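Local atomic coordinates of shikimate 5-dehydrogenase AroE (5-dehydroshikimate reductase) (Mycobacterium tuberculosis, PDB entry 4P4G), a protein that probably catalyses the reversible NADPH-dependent reduction of 3-dehydroshikimate to shikimate, a step on the pathway to chorismate. Residues K6-L11 / E58-S63; A89-R94 / E249-L254; H119-G124 / D143-A148. All coordinates share one frame; numbering follows the deposited sequence.

Contact 1: residues K6-L11 / E58-S63; sequences KKAGVL and EWVGVS
Lys7 pairs with Trp59, and Val10 with Ser63, in a parallel ladder between strands 7-11 and 59-63. The axes of these two strands lie 20° apart. Lys7 bonds to 58-63 through both its N and its O: the N donates to Glu58 O and the O accepts from Val60 N at 2.9 Å. At the other end Gly9 O receives Ser63 N at 2.7 Å, and Leu11 N donates to Ser63 O. Between the two bridges the 58-63 segment spends one residue more than its partner. This is consistent with a beta bulge near Val60, whose psi of -19° leaves the extended range. Gly61 O finds no hydrogen-bond donor there, although it is buried. Ala8 CA does approach it, in a CA-H...O contact of 3.2 Å.

Lys7 lies over one face of the Trp59 indole. Its CB stands 3.8 Å from the centroid of the five-membered ring, a CH-pi contact. The chain runs on extended beyond CG, so CD comes to 3.4 Å from Trp59 NE1. A water in the plane of the ring then accepts from both Lys7 NZ and Trp59 NE1. Phe55 also stacks on this ring.

These strands are neighbours in the mixed sheet of the substrate-binding domain, and the backbone of 6-11 also bonds to strand 37-42. Val10 and Ser63 both touch the bound shikimate. Ser63 OG is hydrogen-bonded to Tyr38 OH and Gln247 OE1.

Leu11 CD1 packs against Val62 CG1 at 3.7 Å. At the start of the segments, chi1 of -59° sets Lys6 CG against Val60 CG1, and the bend at chi2 turns the rest of the chain toward Glu58. Lys6 NZ meets Glu58 OE1 nearly head-on at 2.8 Å, in a salt bridge.

Contact 2: residues A89-R94 / E249-L254; sequences ANTLVR and EQFTGL. With SKM ((3R,4S,5R)-3,4,5-trihydroxycyclohex-1-ene-1-carboxylic acid), chain C.
Val93 of strand 91-94 and Phe251 of the last helical turn come closest in backbone, with CA atoms 6.6 Å apart, and no hydrogen bond joins the two segments. The contact is packing. Thr91 and Val93 turn their side chains toward the helix, while Leu92 between them points away. Phe251 CE1 lies 3.7 Å from Thr91 CG2 and 3.6 Å from Leu92 O. Val93 CG2 lies at the edge of the same ring, near its plane. Val93 has CG1 anti to its backbone N (chi1 -175°), and its two methyls divide the work. CG1 rests 3.6 Å from Gln250 O, and CG2 lies 3.7 Å from Gln250 OE1. The other end of that amide, Gln250 NE2, is bonded to Asp102 OD2 and Ala246 O.

Just before the strand, Asn90 meets the substrate. Asn90 ND2 donates to shikimate O12 at 2.9 Å in a nearly straight bond (165°). Asn90 OD1 is held by two donors, Thr104 N and Thr91 OG1, the latter well above the amide plane. This should limit rotation of the amide.

Helix 236-252 ends at Thr252, and Gly253 follows with positive phi. Phe251 also touches Val60 and Ser63 of strand 59-64 and Tyr28 of helix 20-30. The helix end thus lies against strands 59-64 and 91-95 of the substrate-binding sheet.

Contact 3: residues H119-G124 / D143-A148; sequences HALVLG and DITVVA
Leu121 has an unusual first torsion (chi1 -147°), and its CD1 is brought alongside Thr145. The fit is tight, with Leu121 CD1 3.5 Å from Thr145 CB. The same methyl reaches Val147 CG2 at 3.9 Å. Asp143 places CG between its backbone N and carbonyl carbon (chi1 76°), and from there its OD2 accepts a hydrogen bond from a water. That water also donates to Ala120 O at 2.8 Å and accepts a longer bond from Thr145 OG1.

The backbones form a regular parallel ladder, with each residue from His119 to Leu123 paired to the one 24 positions on. Five hydrogen bonds alternate between the strands. The fourth, Val147 N to Val122 O at 2.9 Å, is almost straight at 176°. The last is Gly124 N to Val147 O at 2.8 Å. Side chains fall on two faces. Leu121, Leu123, Thr145 and Val147 share one, where Leu123 CD2 lies 3.7 Å from Val147 CB. Ala120, Val122, Ile144 and Val146 share the other, where Val122 CG2 meets Ile144 CG2 at 4.0 Å. Helix 129-139 covers this second face through Ala132 and Leu136.

Strand 119-123, that helix and strand 143-148 make a beta-alpha-beta crossover. Gly124 opens a GxGxxA pattern, consistent with the dinucleotide-binding turn of a Rossmann fold. A sulfate, probably from crystallisation, lies near Ala148.

The face of Ala120, Val122, Ile144 and Val146 is apolar, and the interior N-H and C=O groups across the pair are met largely by the backbone ladder. Polar side-chain chemistry gathers toward the start of the strands, where the water links Asp143 and Thr145 to the ladder.

How the contacts relate
Contacts 1 and 2 belong to one lobe and touch, with centres 9 Å apart. Strands 59-64 and 91-95 are antiparallel neighbours in the mixed sheet, probably joined by hydrogen bonds from Leu92 N to Val62 O and from Arg94 N to Val60 O. Contact 2 adds helix 236-252, which returns to this sheet late in the chain. Contact 3 lies in the separate parallel sheet, on the other side of the chain's centre, about 33 Å from contact 1 and 29 Å from contact 2, centre to centre. In sequence it falls between the two halves of contact 2. The likely cofactor-binding lobe is therefore inserted between parts of the substrate-binding lobe.

Contact 1: residues K6-L11 / E58-S63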
loop_
_atom_site.group_PDB
_atom_site.type_symbol
_atom_site.label_atom_id
_atom_site.label_comp_id
_atom_site.label_asym_id
_atom_site.label_seq_id
_atom_site.Cartn_x
_atom_site.Cartn_y
_atom_site.Cartn_z
ATOM N N LYS A 6 -21.975 -7.103 11.490
ATOM C CA LYS A 6 -20.603 -7.587 11.395
ATOM C C LYS A 6 -19.590 -6.520 11.788
ATOM O O LYS A 6 -19.917 -5.334 11.879
ATOM C CB LYS A 6 -20.310 -8.083 9.982
ATOM C CG LYS A 6 -21.225 -9.205 9.526
ATOM C CD LYS A 6 -21.102 -10.415 10.443
ATOM C CE LYS A 6 -21.890 -11.600 9.893
ATOM N NZ LYS A 6 -21.870 -12.754 10.833
ATOM N N LYS A 7 -18.360 -6.960 12.034
ATOM C CA LYS A 7 -17.287 -6.072 12.454
ATOM C C LYS A 7 -16.102 -6.201 11.513
ATOM O O LYS A 7 -15.757 -7.307 11.076
ATOM C CB LYS A 7 -16.811 -6.432 13.860
ATOM C CG LYS A 7 -17.871 -6.352 14.947
ATOM C CD LYS A 7 -17.213 -6.579 16.305
ATOM C CE LYS A 7 -18.208 -6.925 17.384
ATOM N NZ LYS A 7 -17.569 -7.781 18.454
ATOM N N ALA A 8 -15.478 -5.068 11.213
ATOM C CA ALA A 8 -14.170 -5.057 10.567
ATOM C C ALA A 8 -13.348 -3.934 11.165
ATOM O O ALA A 8 -13.787 -3.238 12.089
ATOM C CB ALA A 8 -14.301 -4.907 9.060
ATOM N N GLY A 9 -12.153 -3.738 10.643
ATOM C CA GLY A 9 -11.351 -2.623 11.095
ATOM C C GLY A 9 -9.979 -2.631 10.474
ATOM O O GLY A 9 -9.694 -3.397 9.541
ATOM N N VAL A 10 -9.120 -1.776 11.011
ATOM C CA VAL A 10 -7.758 -1.646 10.519
ATOM C C VAL A 10 -6.776 -1.756 11.685
ATOM O O VAL A 10 -6.990 -1.168 12.746
ATOM C CB VAL A 10 -7.585 -0.326 9.744
ATOM C CG1 VAL A 10 -7.919 0.882 10.616
ATOM C CG2 VAL A 10 -6.170 -0.227 9.169
ATOM N N LEU A 11 -5.732 -2.559 11.488
ATOM C CA LEU A 11 -4.727 -2.857 12.515
ATOM C C LEU A 11 -3.412 -2.224 12.102
ATOM O O LEU A 11 -2.973 -2.396 10.965
ATOM C CB LEU A 11 -4.521 -4.368 12.629
ATOM C CG LEU A 11 -5.347 -5.165 13.635
ATOM C CD1 LEU A 11 -6.818 -5.109 13.289
ATOM C CD2 LEU A 11 -4.860 -6.599 13.648
ATOM N N GLU A 58 -18.331 -12.487 14.702
ATOM C CA GLU A 58 -18.910 -11.427 13.884
ATOM C C GLU A 58 -17.870 -10.592 13.127
ATOM O O GLU A 58 -18.237 -9.733 12.333
ATOM C CB GLU A 58 -19.867 -10.545 14.695
ATOM C CG GLU A 58 -20.892 -11.329 15.552
ATOM C CD GLU A 58 -21.608 -12.462 14.806
ATOM O OE1 GLU A 58 -21.839 -12.354 13.579
ATOM O OE2 GLU A 58 -21.957 -13.471 15.461
ATOM N N TRP A 59 -16.583 -10.847 13.354
ATOM C CA TRP A 59 -15.540 -10.201 12.548
ATOM C C TRP A 59 -15.427 -10.860 11.177
ATOM O O TRP A 59 -15.204 -12.069 11.083
ATOM C CB TRP A 59 -14.185 -10.256 13.267
ATOM C CG TRP A 59 -14.118 -9.312 14.406
ATOM C CD1 TRP A 59 -14.597 -9.517 15.662
ATOM C CD2 TRP A 59 -13.561 -7.996 14.398
ATOM N NE1 TRP A 59 -14.369 -8.412 16.445
ATOM C CE2 TRP A 59 -13.731 -7.460 15.689
ATOM C CE3 TRP A 59 -12.923 -7.220 13.425
ATOM C CZ2 TRP A 59 -13.291 -6.183 16.033
ATOM C CZ3 TRP A 59 -12.483 -5.959 13.766
ATOM C CH2 TRP A 59 -12.673 -5.449 15.058
ATOM N N VAL A 60 -15.581 -10.073 10.116
ATOM C CA VAL A 60 -15.495 -10.607 8.759
ATOM C C VAL A 60 -14.119 -10.408 8.134
ATOM O O VAL A 60 -13.787 -11.068 7.148
ATOM C CB VAL A 60 -16.524 -9.958 7.811
ATOM C CG1 VAL A 60 -17.948 -10.354 8.192
ATOM C CG2 VAL A 60 -16.358 -8.449 7.806
ATOM N N GLY A 61 -13.342 -9.484 8.682
ATOM C CA GLY A 61 -12.016 -9.190 8.153
ATOM C C GLY A 61 -11.392 -7.968 8.800
ATOM O O GLY A 61 -12.062 -7.217 9.509
ATOM N N VAL A 62 -10.093 -7.790 8.591
ATOM C CA VAL A 62 -9.409 -6.571 9.003
ATOM C C VAL A 62 -8.430 -6.152 7.924
ATOM O O VAL A 62 -7.874 -6.989 7.198
ATOM C CB VAL A 62 -8.646 -6.741 10.331
ATOM C CG1 VAL A 62 -9.595 -6.866 11.488
ATOM C CG2 VAL A 62 -7.709 -7.951 10.260
ATOM N N SER A 63 -8.252 -4.842 7.805
ATOM C CA SER A 63 -7.210 -4.276 6.979
ATOM C C SER A 63 -5.968 -4.220 7.853
ATOM O O SER A 63 -6.071 -4.084 9.072
ATOM C CB SER A 63 -7.601 -2.871 6.531
ATOM O OG SER A 63 -8.898 -2.860 5.948
HETATM O O HOH W 1 -14.691 -6.835 19.231
#

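Contact 2: residues A89-R94 / E249-L254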
loop_
_atom_site.group_PDB
_atom_site.type_symbol
_atom_site.label_atom_id
_atom_site.label_comp_id
_atom_site.label_asym_id
_atom_site.label_seq_id
_atom_site.Cartn_x
_atom_site.Cartn_y
_atom_site.Cartn_z
ATOM N N ALA A 89 0.790 -9.000 3.239
ATOM C CA ALA A 89 -0.660 -8.952 3.136
ATOM C C ALA A 89 -1.184 -7.745 3.870
ATOM O O ALA A 89 -0.810 -7.509 5.015
ATOM C CB ALA A 89 -1.262 -10.214 3.732
ATOM N N ASN A 90 -2.074 -6.997 3.233
ATOM C CA ASN A 90 -2.690 -5.869 3.910
ATOM C C ASN A 90 -4.151 -6.156 4.238
ATOM O O ASN A 90 -4.907 -5.256 4.620
ATOM C CB ASN A 90 -2.606 -4.623 3.027
ATOM C CG ASN A 90 -3.564 -4.691 1.863
ATOM O OD1 ASN A 90 -3.837 -5.773 1.340
ATOM N ND2 ASN A 90 -4.079 -3.539 1.445
ATOM N N THR A 91 -4.554 -7.411 4.073
ATOM C CA THR A 91 -5.961 -7.789 4.245
ATOM C C THR A 91 -6.041 -9.188 4.821
ATOM O O THR A 91 -5.369 -10.097 4.331
ATOM C CB THR A 91 -6.692 -7.796 2.880
ATOM O OG1 THR A 91 -6.434 -6.573 2.182
ATOM C CG2 THR A 91 -8.201 -7.968 3.053
ATOM N N LEU A 92 -6.824 -9.358 5.881
ATOM C CA LEU A 92 -7.182 -10.690 6.363
ATOM C C LEU A 92 -8.689 -10.849 6.278
ATOM O O LEU A 92 -9.435 -9.989 6.755
ATOM C CB LEU A 92 -6.735 -10.875 7.811
ATOM C CG LEU A 92 -5.226 -10.951 8.007
ATOM C CD1 LEU A 92 -4.900 -10.799 9.479
ATOM C CD2 LEU A 92 -4.694 -12.268 7.466
ATOM N N VAL A 93 -9.124 -11.966 5.706
ATOM C CA VAL A 93 -10.541 -12.243 5.482
ATOM C C VAL A 93 -10.932 -13.507 6.236
ATOM O O VAL A 93 -10.278 -14.548 6.104
ATOM C CB VAL A 93 -10.817 -12.436 3.982
ATOM C CG1 VAL A 93 -12.325 -12.593 3.711
ATOM C CG2 VAL A 93 -10.233 -11.265 3.183
ATOM N N ARG A 94 -12.003 -13.428 7.017
ATOM C CA ARG A 94 -12.448 -14.580 7.787
ATOM C C ARG A 94 -13.010 -15.636 6.840
ATOM O O ARG A 94 -13.757 -15.309 5.910
ATOM C CB ARG A 94 -13.518 -14.160 8.797
ATOM C CG ARG A 94 -13.805 -15.215 9.855
ATOM C CD ARG A 94 -12.628 -15.285 10.780
ATOM N NE ARG A 94 -12.975 -15.748 12.120
ATOM C CZ ARG A 94 -12.701 -16.966 12.567
ATOM N NH1 ARG A 94 -12.084 -17.839 11.777
ATOM N NH2 ARG A 94 -13.037 -17.315 13.800
ATOM N N GLU A 249 -14.913 -5.589 -1.169
ATOM C CA GLU A 249 -15.434 -6.767 -1.862
ATOM C C GLU A 249 -15.223 -8.044 -1.061
ATOM O O GLU A 249 -16.120 -8.880 -0.978
ATOM C CB GLU A 249 -14.853 -6.875 -3.280
ATOM C CG GLU A 249 -15.268 -5.680 -4.145
ATOM C CD GLU A 249 -14.771 -5.744 -5.568
ATOM O OE1 GLU A 249 -13.811 -6.499 -5.838
ATOM O OE2 GLU A 249 -15.352 -5.028 -6.419
ATOM N N GLN A 250 -14.047 -8.191 -0.463
ATOM C CA GLN A 250 -13.755 -9.405 0.285
ATOM C C GLN A 250 -14.457 -9.448 1.638
ATOM O O GLN A 250 -14.821 -10.524 2.108
ATOM C CB GLN A 250 -12.250 -9.603 0.425
ATOM C CG GLN A 250 -11.595 -10.051 -0.883
ATOM C CD GLN A 250 -10.097 -10.021 -0.810
ATOM O OE1 GLN A 250 -9.465 -11.017 -0.462
ATOM N NE2 GLN A 250 -9.510 -8.874 -1.137
ATOM N N PHE A 251 -14.637 -8.287 2.265
ATOM C CA PHE A 251 -15.340 -8.225 3.549
ATOM C C PHE A 251 -16.852 -8.431 3.374
ATOM O O PHE A 251 -17.503 -9.031 4.231
ATOM C CB PHE A 251 -15.067 -6.891 4.267
ATOM C CG PHE A 251 -13.625 -6.698 4.697
ATOM C CD1 PHE A 251 -12.709 -7.739 4.601
ATOM C CD2 PHE A 251 -13.194 -5.470 5.198
ATOM C CE1 PHE A 251 -11.383 -7.566 4.993
ATOM C CE2 PHE A 251 -11.855 -5.290 5.590
ATOM C CZ PHE A 251 -10.959 -6.342 5.484
ATOM N N THR A 252 -17.408 -7.952 2.262
ATOM C CA THR A 252 -18.872 -7.943 2.089
ATOM C C THR A 252 -19.427 -9.011 1.149
ATOM O O THR A 252 -20.595 -9.384 1.272
ATOM C CB THR A 252 -19.387 -6.574 1.584
ATOM O OG1 THR A 252 -18.919 -6.349 0.246
ATOM C CG2 THR A 252 -18.909 -5.448 2.494
ATOM N N GLY A 253 -18.613 -9.481 0.204
ATOM C CA GLY A 253 -19.091 -10.383 -0.836
ATOM C C GLY A 253 -19.861 -9.670 -1.939
ATOM O O GLY A 253 -20.488 -10.317 -2.773
ATOM N N LEU A 254 -19.816 -8.337 -1.938
ATOM C CA LEU A 254 -20.569 -7.509 -2.886
ATOM C C LEU A 254 -19.602 -6.638 -3.683
ATOM O O LEU A 254 -18.475 -6.427 -3.249
ATOM C CB LEU A 254 -21.542 -6.604 -2.120
ATOM C CG LEU A 254 -22.736 -7.303 -1.462
ATOM C CD1 LEU A 254 -23.293 -6.479 -0.316
ATOM C CD2 LEU A 254 -23.826 -7.570 -2.482
HETATM O O12 SKM C . -2.869 -1.223 2.728
HETATM C C8 SKM C . -3.541 -0.140 3.366
HETATM C C6 SKM C . -2.517 0.904 3.713
HETATM O O7 SKM C . -1.392 0.319 4.341
HETATM C C5 SKM C . -3.110 1.854 4.621
HETATM C C4 SKM C . -4.244 1.713 5.307
HETATM C C1 SKM C . -4.694 2.828 6.234
HETATM O O2 SKM C . -5.785 2.734 6.813
HETATM O O3 SKM C . -3.988 3.837 6.415
HETATM C C10 SKM C . -5.146 0.447 5.196
HETATM C C9 SKM C . -4.287 -0.682 4.553
HETATM O O11 SKM C . -5.194 -1.644 4.142
#

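Contact 3: residues H119-G124 / D143-A148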
loop_
_atom_site.group_PDB
_atom_site.type_symbol
_atom_site.label_atom_id
_atom_site.label_comp_id
_atom_site.label_asym_id
_atom_site.label_seq_id
_atom_site.Cartn_x
_atom_site.Cartn_y
_atom_site.Cartn_z
ATOM N N HIS A 119 10.666 3.418 -17.247
ATOM C CA HIS A 119 11.538 3.134 -16.115
ATOM C C HIS A 119 10.882 3.637 -14.844
ATOM O O HIS A 119 10.318 4.737 -14.830
ATOM C CB HIS A 119 12.889 3.822 -16.309
ATOM C CG HIS A 119 13.482 3.609 -17.667
ATOM N ND1 HIS A 119 13.958 2.386 -18.088
ATOM C CD2 HIS A 119 13.686 4.464 -18.698
ATOM C CE1 HIS A 119 14.418 2.492 -19.321
ATOM N NE2 HIS A 119 14.270 3.745 -19.713
ATOM N N ALA A 120 10.957 2.848 -13.773
ATOM C CA ALA A 120 10.319 3.224 -12.515
ATOM C C ALA A 120 11.298 3.124 -11.360
ATOM O O ALA A 120 12.302 2.422 -11.452
ATOM C CB ALA A 120 9.109 2.343 -12.239
ATOM N N LEU A 121 10.992 3.836 -10.283
ATOM C CA LEU A 121 11.777 3.794 -9.056
ATOM C C LEU A 121 10.840 3.445 -7.913
ATOM O O LEU A 121 9.711 3.942 -7.853
ATOM C CB LEU A 121 12.383 5.177 -8.826
ATOM C CG LEU A 121 13.729 5.417 -8.170
ATOM C CD1 LEU A 121 14.800 4.648 -8.887
ATOM C CD2 LEU A 121 14.032 6.903 -8.271
ATOM N N VAL A 122 11.294 2.589 -7.002
ATOM C CA VAL A 122 10.520 2.275 -5.806
ATOM C C VAL A 122 11.406 2.573 -4.626
ATOM O O VAL A 122 12.531 2.088 -4.564
ATOM C CB VAL A 122 10.110 0.782 -5.754
ATOM C CG1 VAL A 122 9.629 0.384 -4.347
ATOM C CG2 VAL A 122 9.042 0.481 -6.808
ATOM N N LEU A 123 10.909 3.378 -3.695
ATOM C CA LEU A 123 11.661 3.644 -2.471
ATOM C C LEU A 123 11.162 2.806 -1.315
ATOM O O LEU A 123 9.966 2.803 -1.010
ATOM C CB LEU A 123 11.549 5.102 -2.070
ATOM C CG LEU A 123 11.829 6.158 -3.122
ATOM C CD1 LEU A 123 11.797 7.525 -2.466
ATOM C CD2 LEU A 123 13.157 5.894 -3.789
ATOM N N GLY A 124 12.087 2.101 -0.674
ATOM C CA GLY A 124 11.787 1.362 0.541
ATOM C C GLY A 124 11.849 -0.136 0.366
ATOM O O GLY A 124 11.896 -0.631 -0.759
ATOM N N ASP A 143 11.432 -1.566 -16.449
ATOM C CA ASP A 143 12.463 -1.844 -15.465
ATOM C C ASP A 143 12.210 -1.052 -14.199
ATOM O O ASP A 143 11.593 0.016 -14.234
ATOM C CB ASP A 143 13.850 -1.534 -16.025
ATOM C CG ASP A 143 14.135 -0.065 -16.068
ATOM O OD1 ASP A 143 13.589 0.606 -16.966
ATOM O OD2 ASP A 143 14.898 0.423 -15.206
ATOM N N ILE A 144 12.655 -1.603 -13.074
ATOM C CA ILE A 144 12.435 -0.998 -11.778
ATOM C C ILE A 144 13.756 -0.899 -11.039
ATOM O O ILE A 144 14.504 -1.865 -10.971
ATOM C CB ILE A 144 11.453 -1.833 -10.934
ATOM C CG1 ILE A 144 10.047 -1.779 -11.554
ATOM C CG2 ILE A 144 11.455 -1.352 -9.467
ATOM C CD1 ILE A 144 9.076 -2.832 -10.999
ATOM N N THR A 145 14.054 0.277 -10.496
ATOM C CA THR A 145 15.199 0.404 -9.595
ATOM C C THR A 145 14.663 0.512 -8.165
ATOM O O THR A 145 13.797 1.338 -7.881
ATOM C CB THR A 145 16.076 1.626 -9.971
ATOM O OG1 THR A 145 16.619 1.452 -11.291
ATOM C CG2 THR A 145 17.226 1.812 -8.977
ATOM N N VAL A 146 15.144 -0.355 -7.273
ATOM C CA VAL A 146 14.745 -0.328 -5.866
ATOM C C VAL A 146 15.793 0.431 -5.066
ATOM O O VAL A 146 16.972 0.090 -5.099
ATOM C CB VAL A 146 14.622 -1.752 -5.301
ATOM C CG1 VAL A 146 14.373 -1.722 -3.781
ATOM C CG2 VAL A 146 13.510 -2.501 -6.011
ATOM N N VAL A 147 15.360 1.471 -4.365
ATOM C CA VAL A 147 16.257 2.274 -3.537
ATOM C C VAL A 147 15.826 2.079 -2.090
ATOM O O VAL A 147 14.716 2.421 -1.725
ATOM C CB VAL A 147 16.154 3.779 -3.871
ATOM C CG1 VAL A 147 17.208 4.568 -3.100
ATOM C CG2 VAL A 147 16.313 4.020 -5.363
ATOM N N ALA A 148 16.699 1.535 -1.259
ATOM C CA ALA A 148 16.327 1.321 0.134
ATOM C C ALA A 148 17.544 1.384 1.026
ATOM O O ALA A 148 18.679 1.308 0.548
ATOM C CB ALA A 148 15.614 -0.012 0.303
HETATM O O HOH W 2 14.354 2.319 -13.341
#